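Local structure of Xaa-Pro Dipeptidase (Alteromonas macleodii, 2QS8) at residues A[325-329]-A[330-334]; A[113-116]-A[117-121]; A[359-362]-A[363-366]; A[309-312]-A[313-317]. The protein probably acts as a metal-dependent dipeptidase or carboxypeptidase of the amidohydrolase superfamily, hydrolysing the peptide bond before a C-terminal residue, and binds methionine in its active site. All blocks are in the same frame, centred on the assembly; numbering follows the deposited sequence.

Interaction 1 (A[325-329]-A[330-334]); sequences FGTDA and GVQKH. With MET (methionine), chain D.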
loop_
_atom_site.group_PDB
_atom_site.type_symbol
_atom_site.label_atom_id
_atom_site.label_comp_id
_atom_site.label_asym_id
_atom_site.label_seq_id
_atom_site.Cartn_x
_atom_site.Cartn_y
_atom_site.Cartn_z
ATOM N N PHE A 325 -35.006 2.691 16.304
ATOM C CA PHE A 325 -35.227 1.285 16.644
ATOM C C PHE A 325 -34.256 0.280 15.981
ATOM O O PHE A 325 -34.112 0.254 14.756
ATOM C CB PHE A 325 -36.664 0.911 16.276
ATOM C CG PHE A 325 -37.111 -0.402 16.832
ATOM C CD1 PHE A 325 -37.728 -0.464 18.074
ATOM C CD2 PHE A 325 -36.947 -1.573 16.105
ATOM C CE1 PHE A 325 -38.182 -1.670 18.579
ATOM C CE2 PHE A 325 -37.395 -2.778 16.602
ATOM C CZ PHE A 325 -38.016 -2.829 17.844
ATOM N N GLY A 326 -33.626 -0.552 16.808
ATOM C CA GLY A 326 -32.691 -1.559 16.329
ATOM C C GLY A 326 -32.505 -2.666 17.360
ATOM O O GLY A 326 -32.227 -2.384 18.521
ATOM N N THR A 327 -32.603 -3.917 16.935
ATOM C CA THR A 327 -32.533 -5.048 17.863
ATOM C C THR A 327 -31.308 -5.984 17.830
ATOM O O THR A 327 -30.972 -6.612 18.833
ATOM C CB THR A 327 -33.768 -5.938 17.667
ATOM O OG1 THR A 327 -33.647 -6.631 16.420
ATOM C CG2 THR A 327 -35.038 -5.076 17.604
ATOM N N ASP A 328 -30.663 -6.073 16.672
ATOM C CA ASP A 328 -29.532 -6.965 16.470
ATOM C C ASP A 328 -30.075 -8.398 16.435
ATOM O O ASP A 328 -29.451 -9.341 16.946
ATOM C CB ASP A 328 -28.469 -6.815 17.571
ATOM C CG ASP A 328 -27.104 -7.377 17.154
ATOM O OD1 ASP A 328 -26.954 -7.849 16.006
ATOM O OD2 ASP A 328 -26.161 -7.338 17.970
ATOM N N ALA A 329 -31.259 -8.533 15.847
ATOM C CA ALA A 329 -31.897 -9.831 15.660
ATOM C C ALA A 329 -30.951 -10.624 14.748
ATOM O O ALA A 329 -30.554 -10.152 13.684
ATOM C CB ALA A 329 -33.252 -9.658 14.996
ATOM N N GLY A 330 -30.614 -11.821 15.147
ATOM C CA GLY A 330 -29.660 -12.659 14.433
ATOM C C GLY A 330 -28.759 -13.203 15.529
ATOM O O GLY A 330 -28.036 -14.179 15.355
ATOM N N VAL A 331 -28.840 -12.517 16.649
ATOM C CA VAL A 331 -28.279 -12.898 17.886
ATOM C C VAL A 331 -29.412 -13.685 18.492
ATOM O O VAL A 331 -29.385 -14.905 18.545
ATOM C CB VAL A 331 -27.896 -11.671 18.756
ATOM C CG1 VAL A 331 -27.430 -12.123 20.121
ATOM C CG2 VAL A 331 -26.821 -10.851 18.054
ATOM N N GLN A 332 -30.429 -12.970 18.970
ATOM C CA GLN A 332 -31.636 -13.635 19.453
ATOM C C GLN A 332 -32.414 -14.075 18.232
ATOM O O GLN A 332 -32.090 -13.668 17.114
ATOM C CB GLN A 332 -32.483 -12.705 20.350
ATOM C CG GLN A 332 -33.016 -11.465 19.651
ATOM C CD GLN A 332 -32.014 -10.315 19.633
ATOM O OE1 GLN A 332 -31.022 -10.346 20.367
ATOM N NE2 GLN A 332 -32.071 -9.216 18.895
ATOM N N LYS A 333 -33.441 -14.893 18.420
ATOM C CA LYS A 333 -34.238 -15.380 17.292
ATOM C C LYS A 333 -34.915 -14.255 16.503
ATOM O O LYS A 333 -35.321 -13.242 17.072
ATOM C CB LYS A 333 -35.315 -16.342 17.788
ATOM C CG LYS A 333 -34.819 -17.676 18.325
ATOM C CD LYS A 333 -34.677 -18.692 17.203
ATOM C CE LYS A 333 -35.108 -20.088 17.641
ATOM N NZ LYS A 333 -34.378 -20.561 18.847
ATOM N N HIS A 334 -35.036 -14.448 15.191
ATOM C CA HIS A 334 -35.690 -13.472 14.326
ATOM C C HIS A 334 -37.178 -13.602 14.584
ATOM O O HIS A 334 -37.678 -14.712 14.786
ATOM C CB HIS A 334 -35.399 -13.768 12.847
ATOM C CG HIS A 334 -34.003 -13.438 12.422
ATOM N ND1 HIS A 334 -33.590 -12.147 12.167
ATOM C CD2 HIS A 334 -32.910 -14.222 12.270
ATOM C CE1 HIS A 334 -32.300 -12.153 11.880
ATOM N NE2 HIS A 334 -31.864 -13.398 11.936
HETATM N N MET D . -23.373 -8.361 18.110
HETATM C CA MET D . -22.868 -7.535 19.246
HETATM C C MET D . -21.453 -7.937 19.656
HETATM O O MET D . -20.758 -7.091 20.255
HETATM C CB MET D . -23.799 -7.685 20.447
HETATM C CG MET D . -23.400 -6.831 21.619
HETATM S SD MET D . -24.624 -6.880 22.881
HETATM C CE MET D . -25.921 -5.986 22.075
HETATM O OXT MET D . -21.067 -9.094 19.381
#

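Interaction 2 (A[113-116]-A[117-121]); sequences VGDS and GLVAI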
loop_
_atom_site.group_PDB
_atom_site.type_symbol
_atom_site.label_atom_id
_atom_site.label_comp_id
_atom_site.label_asym_id
_atom_site.label_seq_id
_atom_site.Cartn_x
_atom_site.Cartn_y
_atom_site.Cartn_z
ATOM N N VAL A 113 -27.311 -4.908 8.699
ATOM C CA VAL A 113 -25.985 -4.357 8.831
ATOM C C VAL A 113 -24.914 -5.414 9.055
ATOM O O VAL A 113 -24.181 -5.352 10.043
ATOM C CB VAL A 113 -25.934 -3.316 9.970
ATOM C CG1 VAL A 113 -26.684 -2.049 9.543
ATOM C CG2 VAL A 113 -26.569 -3.895 11.222
ATOM N N GLY A 114 -24.831 -6.371 8.129
ATOM C CA GLY A 114 -23.816 -7.407 8.221
ATOM C C GLY A 114 -24.184 -8.861 7.948
ATOM O O GLY A 114 -25.105 -9.397 8.544
ATOM N N ASP A 115 -23.452 -9.484 7.026
ATOM C CA ASP A 115 -23.607 -10.904 6.699
ATOM C C ASP A 115 -22.336 -11.285 5.952
ATOM O O ASP A 115 -21.491 -10.418 5.725
ATOM C CB ASP A 115 -24.873 -11.195 5.860
ATOM C CG ASP A 115 -24.900 -10.468 4.525
ATOM O OD1 ASP A 115 -25.785 -9.602 4.346
ATOM O OD2 ASP A 115 -24.061 -10.770 3.650
ATOM N N SER A 116 -22.183 -12.552 5.567
ATOM C CA SER A 116 -20.954 -12.967 4.890
ATOM C C SER A 116 -20.600 -12.137 3.650
ATOM O O SER A 116 -19.466 -12.178 3.181
ATOM C CB SER A 116 -20.994 -14.465 4.553
ATOM O OG SER A 116 -22.048 -14.788 3.665
ATOM N N GLY A 117 -21.560 -11.379 3.128
ATOM C CA GLY A 117 -21.276 -10.534 1.980
ATOM C C GLY A 117 -22.392 -10.249 0.982
ATOM O O GLY A 117 -22.658 -9.097 0.655
ATOM N N LEU A 118 -23.052 -11.293 0.496
ATOM C CA LEU A 118 -24.088 -11.130 -0.506
ATOM C C LEU A 118 -25.461 -11.675 -0.105
ATOM O O LEU A 118 -26.368 -11.758 -0.935
ATOM C CB LEU A 118 -23.625 -11.801 -1.806
ATOM C CG LEU A 118 -22.818 -10.991 -2.830
ATOM C CD1 LEU A 118 -23.710 -9.891 -3.383
ATOM C CD2 LEU A 118 -21.582 -10.380 -2.211
ATOM N N VAL A 119 -25.625 -12.038 1.162
ATOM C CA VAL A 119 -26.901 -12.585 1.607
ATOM C C VAL A 119 -28.040 -11.553 1.540
ATOM O O VAL A 119 -28.960 -11.696 0.736
ATOM C CB VAL A 119 -26.782 -13.174 3.031
ATOM C CG1 VAL A 119 -28.098 -13.838 3.443
ATOM C CG2 VAL A 119 -25.649 -14.196 3.067
ATOM N N ALA A 120 -27.985 -10.517 2.363
ATOM C CA ALA A 120 -29.034 -9.502 2.340
ATOM C C ALA A 120 -29.156 -8.827 0.954
ATOM O O ALA A 120 -30.259 -8.523 0.499
ATOM C CB ALA A 120 -28.770 -8.442 3.420
ATOM N N ILE A 121 -28.030 -8.592 0.286
ATOM C CA ILE A 121 -28.081 -7.961 -1.023
ATOM C C ILE A 121 -28.892 -8.831 -1.998
ATOM O O ILE A 121 -29.765 -8.334 -2.712
ATOM C CB ILE A 121 -26.668 -7.739 -1.575
ATOM C CG1 ILE A 121 -25.987 -6.607 -0.792
ATOM C CG2 ILE A 121 -26.720 -7.461 -3.068
ATOM C CD1 ILE A 121 -24.492 -6.542 -0.982
HETATM O O HOH W 1 -25.525 -8.578 1.570
#

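Interaction 3 (A[359-362]-A[363-366]); sequences TMET and AKLL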
loop_
_atom_site.group_PDB
_atom_site.type_symbol
_atom_site.label_atom_id
_atom_site.label_comp_id
_atom_site.label_asym_id
_atom_site.label_seq_id
_atom_site.Cartn_x
_atom_site.Cartn_y
_atom_site.Cartn_z
ATOM N N THR A 359 -40.611 4.089 13.338
ATOM C CA THR A 359 -41.370 4.541 12.179
ATOM C C THR A 359 -40.709 5.752 11.496
ATOM O O THR A 359 -40.051 5.610 10.467
ATOM C CB THR A 359 -42.837 4.884 12.574
ATOM O OG1 THR A 359 -42.852 5.680 13.763
ATOM C CG2 THR A 359 -43.618 3.624 12.830
HETATM N N MSE A 360 -40.874 6.937 12.079
HETATM C CA MSE A 360 -40.286 8.159 11.524
HETATM C C MSE A 360 -38.788 8.311 11.796
HETATM O O MSE A 360 -38.039 8.810 10.955
HETATM C CB MSE A 360 -41.022 9.399 12.063
HETATM C CG MSE A 360 -42.406 9.609 11.455
HETATM SE SE MSE A 360 -42.139 9.765 9.523
HETATM C CE MSE A 360 -40.973 11.361 9.424
ATOM N N GLU A 361 -38.339 7.909 12.976
ATOM C CA GLU A 361 -36.913 8.034 13.277
ATOM C C GLU A 361 -36.075 7.103 12.407
ATOM O O GLU A 361 -35.002 7.482 11.920
ATOM C CB GLU A 361 -36.659 7.763 14.759
ATOM C CG GLU A 361 -37.247 8.850 15.652
ATOM C CD GLU A 361 -36.885 10.257 15.165
ATOM O OE1 GLU A 361 -35.742 10.698 15.397
ATOM O OE2 GLU A 361 -37.740 10.914 14.537
ATOM N N THR A 362 -36.574 5.887 12.204
ATOM C CA THR A 362 -35.883 4.920 11.379
ATOM C C THR A 362 -35.916 5.384 9.933
ATOM O O THR A 362 -34.935 5.232 9.208
ATOM C CB THR A 362 -36.535 3.523 11.465
ATOM O OG1 THR A 362 -37.953 3.645 11.303
ATOM C CG2 THR A 362 -36.217 2.863 12.799
ATOM N N ALA A 363 -37.047 5.952 9.515
ATOM C CA ALA A 363 -37.194 6.441 8.140
ATOM C C ALA A 363 -36.190 7.549 7.825
ATOM O O ALA A 363 -35.700 7.640 6.702
ATOM C CB ALA A 363 -38.608 6.932 7.899
ATOM N N LYS A 364 -35.889 8.387 8.810
ATOM C CA LYS A 364 -34.928 9.470 8.616
ATOM C C LYS A 364 -33.502 8.917 8.504
ATOM O O LYS A 364 -32.722 9.354 7.658
ATOM C CB LYS A 364 -34.997 10.467 9.778
ATOM C CG LYS A 364 -36.332 11.183 9.915
ATOM C CD LYS A 364 -36.368 12.029 11.180
ATOM C CE LYS A 364 -37.775 12.510 11.472
ATOM N NZ LYS A 364 -37.864 13.121 12.830
ATOM N N LEU A 365 -33.171 7.957 9.364
ATOM C CA LEU A 365 -31.846 7.339 9.347
ATOM C C LEU A 365 -31.591 6.625 8.018
ATOM O O LEU A 365 -30.463 6.590 7.544
ATOM C CB LEU A 365 -31.693 6.346 10.509
ATOM C CG LEU A 365 -30.329 5.655 10.681
ATOM C CD1 LEU A 365 -29.184 6.674 10.677
ATOM C CD2 LEU A 365 -30.335 4.872 11.985
ATOM N N LEU A 366 -32.643 6.066 7.425
ATOM C CA LEU A 366 -32.521 5.381 6.143
ATOM C C LEU A 366 -32.757 6.334 4.973
ATOM O O LEU A 366 -32.761 5.912 3.823
ATOM C CB LEU A 366 -33.511 4.218 6.049
ATOM C CG LEU A 366 -33.105 2.866 6.652
ATOM C CD1 LEU A 366 -34.224 1.856 6.448
ATOM C CD2 LEU A 366 -31.831 2.353 5.988
#

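Interaction 4 (A[309-312]-A[313-317]); sequences ISDT and FRKAY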
loop_
_atom_site.group_PDB
_atom_site.type_symbol
_atom_site.label_atom_id
_atom_site.label_comp_id
_atom_site.label_asym_id
_atom_site.label_seq_id
_atom_site.Cartn_x
_atom_site.Cartn_y
_atom_site.Cartn_z
ATOM N N ILE A 309 -26.069 -2.051 28.412
ATOM C CA ILE A 309 -26.855 -1.397 27.369
ATOM C C ILE A 309 -28.154 -0.762 27.871
ATOM O O ILE A 309 -28.440 0.388 27.553
ATOM C CB ILE A 309 -27.153 -2.371 26.211
ATOM C CG1 ILE A 309 -25.837 -2.752 25.523
ATOM C CG2 ILE A 309 -28.084 -1.721 25.199
ATOM C CD1 ILE A 309 -25.991 -3.672 24.327
ATOM N N SER A 310 -28.930 -1.503 28.659
ATOM C CA SER A 310 -30.188 -0.984 29.197
ATOM C C SER A 310 -29.957 0.296 29.999
ATOM O O SER A 310 -30.755 1.236 29.946
ATOM C CB SER A 310 -30.856 -2.029 30.093
ATOM O OG SER A 310 -30.024 -2.352 31.194
ATOM N N ASP A 311 -28.858 0.327 30.744
ATOM C CA ASP A 311 -28.527 1.484 31.556
ATOM C C ASP A 311 -28.074 2.646 30.675
ATOM O O ASP A 311 -28.463 3.789 30.898
ATOM C CB ASP A 311 -27.436 1.126 32.560
ATOM C CG ASP A 311 -27.253 2.198 33.606
ATOM O OD1 ASP A 311 -28.229 2.463 34.342
ATOM O OD2 ASP A 311 -26.149 2.779 33.688
ATOM N N THR A 312 -27.250 2.355 29.676
ATOM C CA THR A 312 -26.778 3.385 28.762
ATOM C C THR A 312 -27.955 3.974 27.978
ATOM O O THR A 312 -28.005 5.176 27.719
ATOM C CB THR A 312 -25.737 2.807 27.783
ATOM O OG1 THR A 312 -24.517 2.552 28.491
ATOM C CG2 THR A 312 -25.460 3.767 26.649
ATOM N N PHE A 313 -28.907 3.125 27.613
ATOM C CA PHE A 313 -30.080 3.569 26.865
ATOM C C PHE A 313 -30.834 4.685 27.585
ATOM O O PHE A 313 -31.165 5.707 26.984
ATOM C CB PHE A 313 -31.039 2.395 26.633
ATOM C CG PHE A 313 -32.349 2.800 26.012
ATOM C CD1 PHE A 313 -32.440 3.040 24.648
ATOM C CD2 PHE A 313 -33.488 2.967 26.801
ATOM C CE1 PHE A 313 -33.637 3.437 24.065
ATOM C CE2 PHE A 313 -34.693 3.366 26.229
ATOM C CZ PHE A 313 -34.767 3.601 24.855
ATOM N N ARG A 314 -31.120 4.471 28.869
ATOM C CA ARG A 314 -31.843 5.452 29.672
ATOM C C ARG A 314 -31.099 6.779 29.677
ATOM O O ARG A 314 -31.695 7.830 29.438
ATOM C CB ARG A 314 -32.018 4.949 31.106
ATOM C CG ARG A 314 -32.623 5.969 32.053
ATOM C CD ARG A 314 -32.720 5.419 33.469
ATOM N NE ARG A 314 -33.752 4.389 33.612
ATOM C CZ ARG A 314 -35.061 4.625 33.549
ATOM N NH1 ARG A 314 -35.504 5.859 33.345
ATOM N NH2 ARG A 314 -35.929 3.632 33.697
ATOM N N LYS A 315 -29.798 6.719 29.949
ATOM C CA LYS A 315 -28.949 7.908 29.978
ATOM C C LYS A 315 -28.997 8.673 28.657
ATOM O O LYS A 315 -29.146 9.894 28.637
ATOM C CB LYS A 315 -27.498 7.517 30.269
ATOM C CG LYS A 315 -27.236 7.008 31.681
ATOM C CD LYS A 315 -25.777 6.584 31.848
ATOM C CE LYS A 315 -25.382 6.450 33.319
ATOM N NZ LYS A 315 -26.213 5.458 34.063
ATOM N N ALA A 316 -28.868 7.944 27.552
ATOM C CA ALA A 316 -28.877 8.560 26.236
ATOM C C ALA A 316 -30.220 9.202 25.938
ATOM O O ALA A 316 -30.279 10.311 25.420
ATOM C CB ALA A 316 -28.552 7.526 25.170
ATOM N N TYR A 317 -31.295 8.497 26.266
ATOM C CA TYR A 317 -32.634 9.016 26.026
ATOM C C TYR A 317 -32.900 10.306 26.794
ATOM O O TYR A 317 -33.316 11.301 26.209
ATOM C CB TYR A 317 -33.697 7.986 26.405
ATOM C CG TYR A 317 -35.095 8.541 26.311
ATOM C CD1 TYR A 317 -35.642 8.890 25.080
ATOM C CD2 TYR A 317 -35.854 8.760 27.459
ATOM C CE1 TYR A 317 -36.914 9.448 24.992
ATOM C CE2 TYR A 317 -37.126 9.319 27.386
ATOM C CZ TYR A 317 -37.649 9.662 26.151
ATOM O OH TYR A 317 -38.900 10.235 26.074
#

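Interaction 1 (A[325-329]-A[330-334])
Gly330 follows directly on Ala329 at a corner of the metal-site loop of this TIM-barrel amidohydrolase, the loop between helices 299-319 and 339-346 that carries the magnesium ligand Asp328. Its phi of 135° would drive a beta carbon into the carbonyl oxygen of Ala329, which is why only the smallest residue suits this corner. Its N then donates to O of Gln332 at 3.1 Å. Val331 closes the turn backwards: its N donates to O of Asp328 at 3.2 Å, and its methyl CG2 packs 3.6 Å from OD2 of Asp328. A branched, apolar residue thus sits beside the carboxylate without competing for its polar partners. That same OD2 accepts a bond from N of the bound methionine at 3.0 Å, and His69 and His71 complete the metal site. Gln332 places CG in the crowded position between its backbone N and carbonyl carbon (chi1 63°), then bends at chi2 to fold its amide back over the loop. NE2 donates to O of Thr327 at 2.8 Å, coming from above the carbonyl plane, while that oxygen lies close to the plane of the amide itself. A long, uncharged donor suits this place, since it can reach back to a buried carbonyl. Thr327 OG1 turns instead to Asp67. His334 is fixed from outside, NE2 bonding to O of Gln74 and the ring stacking on His98. This sets the imidazole obliquely beside Ala329, with CE1 3.2 Å from its O and ND1 3.8 Å from its CB.

Interaction 2 (A[113-116]-A[117-121])
Asp115 turns its carboxylate onto the backbone N-H groups of Gly117, Val119 and Ala120, where the loop after strand 107-112 runs into helix 119-128. Just ahead of it, Gly114 gives its carbonyl oxygen to ND1 of His71, so this beta-alpha loop also backs a magnesium ligand. At Asp115, CG stands between the backbone N and the carbonyl carbon (chi1 60°), which points both oxygens at the start of the helix. OD2 takes two N-H groups. Gly117 N, at 2.6 Å, meets it on the anti side and closes an Asx turn, whereas Val119 N, at 3.2 Å, comes from above the carboxylate plane. OD1 receives Ala120 N at 3.1 Å, again from above the plane. A water extends the grip: it donates to OD1 and to Gly117 O, and accepts from Ile121 N at 2.8 Å. Ser116 follows and tips the chain into Gly117, whose backbone angles leave no room for a beta carbon. The hydroxyl of Ser116 bonds to NE2 of Gln91 on helix 88-104, and the same OG rests 3.7 Å from CG2 of Val119. Leu118 holds the N-cap position but has no polar side chain, so Asp115, three residues earlier, supplies the acceptors instead. With an alanine here, the N-H groups of Gly117, Val119 and Ala120 would probably lose their acceptors and the start of the helix would be less firmly held. Because the carboxylate faces several N-H donors at the amino end of a helix, its negative charge is likely to be favoured over the protonated form.

Interaction 3 (A[359-362]-A[363-366])
The short helix 360-365 packs beside barrel strands 60-67 and 107-112, and its turns join residues 359-362 to 363-366. At its beginning the carbonyl oxygen of Thr359 is gripped twice from the same face of its plane, by Ala363 N at 3.2 Å and by the hydroxyl OG1 of Thr362 at 3.0 Å. Threonine suits buried position 362, because OG1 of Thr362 is satisfied by the carbonyl of Thr359 while its methyl stays available for packing. Two residues on, Leu365 N bonds to O of Glu361 at 3.2 Å. On the outer side Glu361 and Lys364 run alongside each other in the same direction. Glu361 bends at chi2 (-48°) while the lysine stays extended, and NZ reaches the syn lone pair of OE2 at 2.8 Å in a salt bridge. OE1 is hydrogen-bonded to the hydroxyl of Tyr273. Replacing Glu361 by an alanine would probably leave the ammonium of Lys364 without its mate here and the Tyr273 hydroxyl without this partner. Selenomethionine Met360 adds its CE, 4.0 Å from CE of Lys364. Charged pair outward, Thr362, Ala363 and Leu365 inward: this is the pattern of an amphipathic helix with an i, i+3 salt bridge.

Interaction 4 (A[309-312]-A[313-317])
OD2 of Asp311 is held by two groups: Lys315 NZ at 2.7 Å, in a salt bridge, and NE2 of Gln308 from the preceding turn. The ammonium approaches from above the carboxylate plane, 36° out of it. Asp311 carries CG opposite its backbone N (chi1 -168°), and Lys315 runs straight until a bend at chi4 (59°) swings NZ over to the oxygen. A short acid and a long base four residues apart suit this exposed side, because the lysine's methylenes can pass over the backbone O of Asp311 on the way, with CG 3.5 Å from it. Both residues lie on helix 299-319, a helix of the TIM barrel that reaches the active site through Ile309, which touches the bound methionine and packs on Ile278, a place where an apolar branched residue fits. O of Ile309 receives Phe313 N at 2.8 Å, nearly along the C=O axis, and the ring of Phe313 also rests against Ile278. Thr312 O takes Ala316 N at 2.9 Å. Between these two firm bonds, Arg314 N to Ser310 O and Lys315 N to Asp311 O are weak, each near 3.4 Å. Thr312 is buried, yet its hydroxyl is satisfied by O of Thr257 and by NE2 of Gln308, so one glutamine serves both Thr312 and Asp311. Ala316 and Thr312 also meet Tyr274 on strand 273-275, where small side chains allow close approach. Arg314 bends at chi3 and runs along the helix, NH1 making a long, weak ion pair with Glu318.

How the interactions relate
From the N terminus the order is interaction 2, interaction 4, interaction 1, interaction 3. The contacts come in series, each closing its own short turn before the next begins, and none nests in or crosses another. Interaction 2 closes the loop from strand 107-112 into helix 119-128; interaction 4 lies within helix 299-319; interaction 1 folds the loop that follows it; interaction 3 turns helix 360-365. Only interactions 1 and 3 touch, N of Phe325 packing 3.7 Å from CG2 of Thr362. Interactions 1 and 4 share the bound methionine, through Asp328 and Ile309, while interaction 2 reaches the metal site through His71. Interactions 2 and 4 lie on opposite sides of the chain's centre.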